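Local coordinates for protein endonuclease 8-like L720 (Acanthamoeba polyphaga mimivirus, PDB 4MB7) that is an endonuclease VIII-like protein with an H2TH domain and a zinc-binding beta-hairpin, at residues N182-P196 with R261-L273. Numbering follows the deposited sequence. Where two conformers were deposited one is given.
Sequences NILQQEALYDCKILP and RNRMTTWCPVCQL. With ZN (zinc ion), chain B; SO4 (sulfate ion), chain D.
P196 lies over one face of the W267 indole, its CD 4.2 Å from the centroid of the five-membered ring in a CH-pi contact, while L195 CD1 approaches the same ring obliquely. The Y190 ring receives Q272 OE1 at its edge, nearly in plane, with the amide turned 79° from the ring. At the guanidinium of R263, the CB-CG end of N182 lies over one face, offset toward the rim, and a sulfate sits at the edge, where, in the conformer given, NH1 reaches O4 at 2.6 Å; the backbone N of N182, in the first turn of helix 182-191, bonds the same ion, which K49 also holds. Helix 182-191 and strand 263-267 run nearly parallel, 23° apart, and side-chain amides bridge them. N182 turns its amide toward the strand, chi1 -166° carrying CG opposite the main-chain nitrogen, and ND2 donates to M264 O at 3.0 Å, while Q185 NE2 is shared between N182 OD1 and T265 OG1. Q272 works both ways: NE2 donates to I194 O at 2.9 Å, from above the carbonyl plane, and OE1 accepts from C268 N at 2.8 Å, tying the loop after the helix to the metal site. K193, which closes a Schellman motif, sends NZ onto a lone pair of C271 O. C268 and C271 bind zinc with C247 and H251, in a zinc finger whose beta-hairpin packs against the H2TH domain, as in the Fpg/Nei family.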
# COMPACT_ATOMS: atom_id res chain seq x y z
N ASN A 182 5.98 -2.91 -7.04
CA ASN A 182 6.85 -3.39 -8.12
C ASN A 182 6.11 -3.77 -9.40
O ASN A 182 6.61 -3.53 -10.50
CB ASN A 182 7.69 -4.58 -7.63
CG ASN A 182 8.83 -4.90 -8.57
OD1 ASN A 182 9.48 -4.00 -9.10
ND2 ASN A 182 9.08 -6.18 -8.78
N ILE A 183 4.93 -4.37 -9.26
CA ILE A 183 4.15 -4.75 -10.43
C ILE A 183 3.62 -3.53 -11.18
O ILE A 183 3.73 -3.44 -12.40
CB ILE A 183 2.98 -5.69 -10.06
CG1 ILE A 183 3.52 -7.01 -9.49
CG2 ILE A 183 2.09 -5.95 -11.26
CD1 ILE A 183 2.44 -8.02 -9.18
N LEU A 184 3.06 -2.58 -10.43
CA LEU A 184 2.49 -1.37 -11.01
C LEU A 184 3.51 -0.53 -11.77
O LEU A 184 3.25 -0.08 -12.88
CB LEU A 184 1.83 -0.51 -9.93
CG LEU A 184 0.43 -0.92 -9.47
CD1 LEU A 184 0.03 -0.13 -8.22
CD2 LEU A 184 -0.58 -0.72 -10.58
N GLN A 185 4.68 -0.33 -11.16
CA GLN A 185 5.69 0.53 -11.75
C GLN A 185 6.19 0.03 -13.11
O GLN A 185 6.36 0.81 -14.03
CB GLN A 185 6.86 0.76 -10.78
CG GLN A 185 7.65 -0.49 -10.40
CD GLN A 185 8.85 -0.71 -11.30
OE1 GLN A 185 9.20 0.14 -12.11
NE2 GLN A 185 9.50 -1.86 -11.15
N GLN A 186 6.38 -1.28 -13.24
CA GLN A 186 6.90 -1.83 -14.49
C GLN A 186 5.82 -2.01 -15.55
O GLN A 186 6.10 -1.90 -16.75
CB GLN A 186 7.68 -3.14 -14.25
CG GLN A 186 6.87 -4.27 -13.66
CD GLN A 186 7.75 -5.40 -13.15
OE1 GLN A 186 7.98 -6.39 -13.85
NE2 GLN A 186 8.26 -5.25 -11.93
N GLU A 187 4.59 -2.29 -15.12
CA GLU A 187 3.47 -2.36 -16.05
C GLU A 187 3.19 -0.99 -16.65
O GLU A 187 2.90 -0.87 -17.84
CB GLU A 187 2.22 -2.89 -15.35
CG GLU A 187 2.23 -4.39 -15.10
CD GLU A 187 2.10 -5.20 -16.37
OE1 GLU A 187 1.42 -4.73 -17.31
OE2 GLU A 187 2.68 -6.30 -16.44
N ALA A 188 3.28 0.05 -15.83
CA ALA A 188 3.06 1.41 -16.28
C ALA A 188 4.16 1.86 -17.23
O ALA A 188 3.90 2.52 -18.24
CB ALA A 188 2.96 2.36 -15.10
N LEU A 189 5.40 1.51 -16.89
CA LEU A 189 6.55 1.89 -17.71
C LEU A 189 6.49 1.26 -19.10
O LEU A 189 6.86 1.90 -20.08
CB LEU A 189 7.86 1.53 -17.00
CG LEU A 189 8.27 2.50 -15.89
CD1 LEU A 189 9.49 1.99 -15.14
CD2 LEU A 189 8.54 3.89 -16.46
N TYR A 190 6.01 0.03 -19.18
CA TYR A 190 5.84 -0.61 -20.48
C TYR A 190 4.70 0.03 -21.26
O TYR A 190 4.79 0.22 -22.47
CB TYR A 190 5.58 -2.11 -20.35
CG TYR A 190 5.26 -2.74 -21.69
CD1 TYR A 190 6.26 -2.97 -22.62
CD2 TYR A 190 3.95 -3.07 -22.03
CE1 TYR A 190 5.98 -3.52 -23.85
CE2 TYR A 190 3.66 -3.62 -23.26
CZ TYR A 190 4.68 -3.84 -24.17
OH TYR A 190 4.40 -4.39 -25.40
N ASP A 191 3.62 0.35 -20.55
CA ASP A 191 2.44 0.96 -21.15
C ASP A 191 2.79 2.31 -21.79
O ASP A 191 2.17 2.73 -22.77
CB ASP A 191 1.35 1.14 -20.10
CG ASP A 191 -0.02 1.41 -20.70
OD1 ASP A 191 -0.26 1.01 -21.85
OD2 ASP A 191 -0.85 2.03 -20.00
N CYS A 192 3.79 2.98 -21.23
CA CYS A 192 4.19 4.30 -21.70
C CYS A 192 5.49 4.26 -22.50
O CYS A 192 6.04 5.31 -22.84
CB CYS A 192 4.33 5.27 -20.52
SG CYS A 192 2.83 5.46 -19.54
N LYS A 193 5.98 3.06 -22.78
CA LYS A 193 7.19 2.86 -23.57
C LYS A 193 8.39 3.62 -23.01
O LYS A 193 9.17 4.21 -23.76
CB LYS A 193 6.94 3.26 -25.03
CG LYS A 193 5.99 2.33 -25.76
CD LYS A 193 5.50 2.94 -27.07
CE LYS A 193 6.65 3.28 -28.00
NZ LYS A 193 7.46 2.08 -28.38
N ILE A 194 8.54 3.60 -21.69
CA ILE A 194 9.64 4.28 -21.03
C ILE A 194 10.61 3.28 -20.42
O ILE A 194 10.21 2.36 -19.71
CB ILE A 194 9.13 5.23 -19.93
CG1 ILE A 194 8.22 6.30 -20.52
CG2 ILE A 194 10.30 5.88 -19.19
CD1 ILE A 194 7.69 7.29 -19.51
N LEU A 195 11.90 3.45 -20.72
CA LEU A 195 12.93 2.57 -20.17
C LEU A 195 13.08 2.82 -18.67
O LEU A 195 13.23 3.96 -18.24
CB LEU A 195 14.27 2.82 -20.87
CG LEU A 195 15.37 1.79 -20.63
CD1 LEU A 195 15.01 0.46 -21.25
CD2 LEU A 195 16.71 2.30 -21.16
N PRO A 196 13.02 1.74 -17.87
CA PRO A 196 13.12 1.84 -16.41
C PRO A 196 14.43 2.49 -15.95
O PRO A 196 14.48 3.08 -14.88
CB PRO A 196 13.07 0.38 -15.95
CG PRO A 196 12.32 -0.31 -17.03
CD PRO A 196 12.74 0.36 -18.30
N ARG A 261 16.90 0.55 -4.98
CA ARG A 261 15.81 -0.24 -4.36
C ARG A 261 16.07 -1.76 -4.69
O ARG A 261 15.53 -2.64 -4.03
CB ARG A 261 14.40 0.24 -4.75
CG ARG A 261 14.06 1.62 -4.22
CD ARG A 261 12.64 2.02 -4.56
NE ARG A 261 12.30 3.35 -4.08
CZ ARG A 261 11.91 3.63 -2.84
NH1 ARG A 261 11.79 2.66 -1.95
NH2 ARG A 261 11.63 4.88 -2.50
N ASN A 262 16.82 -2.01 -5.76
CA ASN A 262 17.17 -3.35 -6.19
C ASN A 262 15.98 -4.26 -6.43
O ASN A 262 15.99 -5.41 -6.03
CB ASN A 262 18.14 -4.00 -5.20
CG ASN A 262 18.92 -5.14 -5.82
OD1 ASN A 262 19.87 -4.94 -6.56
ND2 ASN A 262 18.51 -6.36 -5.51
N ARG A 263 14.90 -3.68 -6.92
CA ARG A 263 13.78 -4.48 -7.41
C ARG A 263 13.64 -5.04 -8.89
O ARG A 263 13.99 -4.51 -10.00
CB ARG A 263 12.47 -3.70 -7.27
CG ARG A 263 12.31 -2.98 -5.95
CD ARG A 263 12.32 -3.97 -4.80
NE ARG A 263 11.23 -4.94 -4.89
CZ ARG A 263 9.99 -4.70 -4.49
NH1 ARG A 263 9.66 -3.52 -4.00
NH2 ARG A 263 9.08 -5.65 -4.61
N MET A 264 13.21 -6.28 -8.90
CA MET A 264 13.36 -7.05 -10.11
C MET A 264 12.36 -6.52 -11.12
O MET A 264 11.16 -6.60 -10.89
CB MET A 264 13.08 -8.51 -9.80
CG MET A 264 13.16 -9.46 -10.98
SD MET A 264 14.84 -9.85 -11.48
CE MET A 264 15.67 -10.07 -9.91
N THR A 265 12.86 -6.01 -12.24
CA THR A 265 11.99 -5.38 -13.23
C THR A 265 12.13 -6.03 -14.60
O THR A 265 13.24 -6.23 -15.09
CB THR A 265 12.29 -3.88 -13.36
OG1 THR A 265 12.22 -3.25 -12.08
CG2 THR A 265 11.31 -3.20 -14.31
N THR A 266 11.00 -6.35 -15.23
CA THR A 266 10.99 -6.85 -16.60
C THR A 266 10.62 -5.72 -17.55
O THR A 266 9.61 -5.04 -17.35
CB THR A 266 9.99 -8.00 -16.78
OG1 THR A 266 10.39 -9.12 -15.98
CG2 THR A 266 9.92 -8.42 -18.24
N TRP A 267 11.44 -5.51 -18.57
CA TRP A 267 11.15 -4.49 -19.57
C TRP A 267 11.55 -4.94 -20.97
O TRP A 267 12.43 -5.78 -21.13
CB TRP A 267 11.85 -3.17 -19.22
CG TRP A 267 13.33 -3.16 -19.49
CD1 TRP A 267 13.95 -2.85 -20.67
CD2 TRP A 267 14.37 -3.45 -18.55
NE1 TRP A 267 15.31 -2.94 -20.52
CE2 TRP A 267 15.60 -3.30 -19.23
CE3 TRP A 267 14.39 -3.82 -17.20
CZ2 TRP A 267 16.83 -3.51 -18.62
CZ3 TRP A 267 15.62 -4.03 -16.59
CH2 TRP A 267 16.82 -3.88 -17.30
N CYS A 268 10.90 -4.37 -21.97
CA CYS A 268 11.25 -4.64 -23.36
C CYS A 268 12.20 -3.58 -23.88
O CYS A 268 11.85 -2.40 -23.94
CB CYS A 268 9.99 -4.70 -24.22
SG CYS A 268 10.33 -4.91 -25.98
N PRO A 269 13.42 -3.99 -24.26
CA PRO A 269 14.46 -3.06 -24.73
C PRO A 269 14.09 -2.41 -26.06
O PRO A 269 14.61 -1.35 -26.40
CB PRO A 269 15.68 -3.96 -24.91
CG PRO A 269 15.11 -5.32 -25.16
CD PRO A 269 13.88 -5.39 -24.31
N VAL A 270 13.18 -3.04 -26.80
CA VAL A 270 12.71 -2.51 -28.07
C VAL A 270 11.57 -1.52 -27.86
O VAL A 270 11.67 -0.36 -28.26
CB VAL A 270 12.26 -3.63 -29.02
CG1 VAL A 270 11.71 -3.04 -30.31
CG2 VAL A 270 13.41 -4.58 -29.30
N CYS A 271 10.49 -1.98 -27.24
CA CYS A 271 9.31 -1.14 -27.01
C CYS A 271 9.62 0.04 -26.11
O CYS A 271 9.17 1.16 -26.36
CB CYS A 271 8.17 -1.96 -26.42
SG CYS A 271 7.49 -3.22 -27.52
N GLN A 272 10.38 -0.21 -25.05
CA GLN A 272 10.72 0.83 -24.08
C GLN A 272 12.12 1.38 -24.34
O GLN A 272 13.12 0.70 -24.08
CB GLN A 272 10.61 0.28 -22.66
CG GLN A 272 9.24 -0.26 -22.32
CD GLN A 272 9.24 -1.10 -21.05
OE1 GLN A 272 9.13 -2.32 -21.11
NE2 GLN A 272 9.37 -0.44 -19.91
N LEU A 273 12.17 2.59 -24.86
CA LEU A 273 13.43 3.22 -25.22
C LEU A 273 13.56 4.56 -24.51
O LEU A 273 12.97 4.77 -23.45
CB LEU A 273 13.52 3.39 -26.74
CG LEU A 273 12.54 4.30 -27.49
CD1 LEU A 273 11.08 4.01 -27.22
CD2 LEU A 273 12.85 5.76 -27.24
ZN ZN B . 8.44 -5.33 -27.15
S SO4 D . 6.19 -4.17 -3.62
O1 SO4 D . 5.05 -3.58 -2.93
O2 SO4 D . 6.92 -5.04 -2.70
O3 SO4 D . 5.71 -4.96 -4.75
O4 SO4 D . 7.08 -3.12 -4.09
O HOH W 1 8.68 -2.23 -17.66
O HOH W 2 8.72 -8.99 -13.89
O HOH W 3 9.58 0.80 -30.22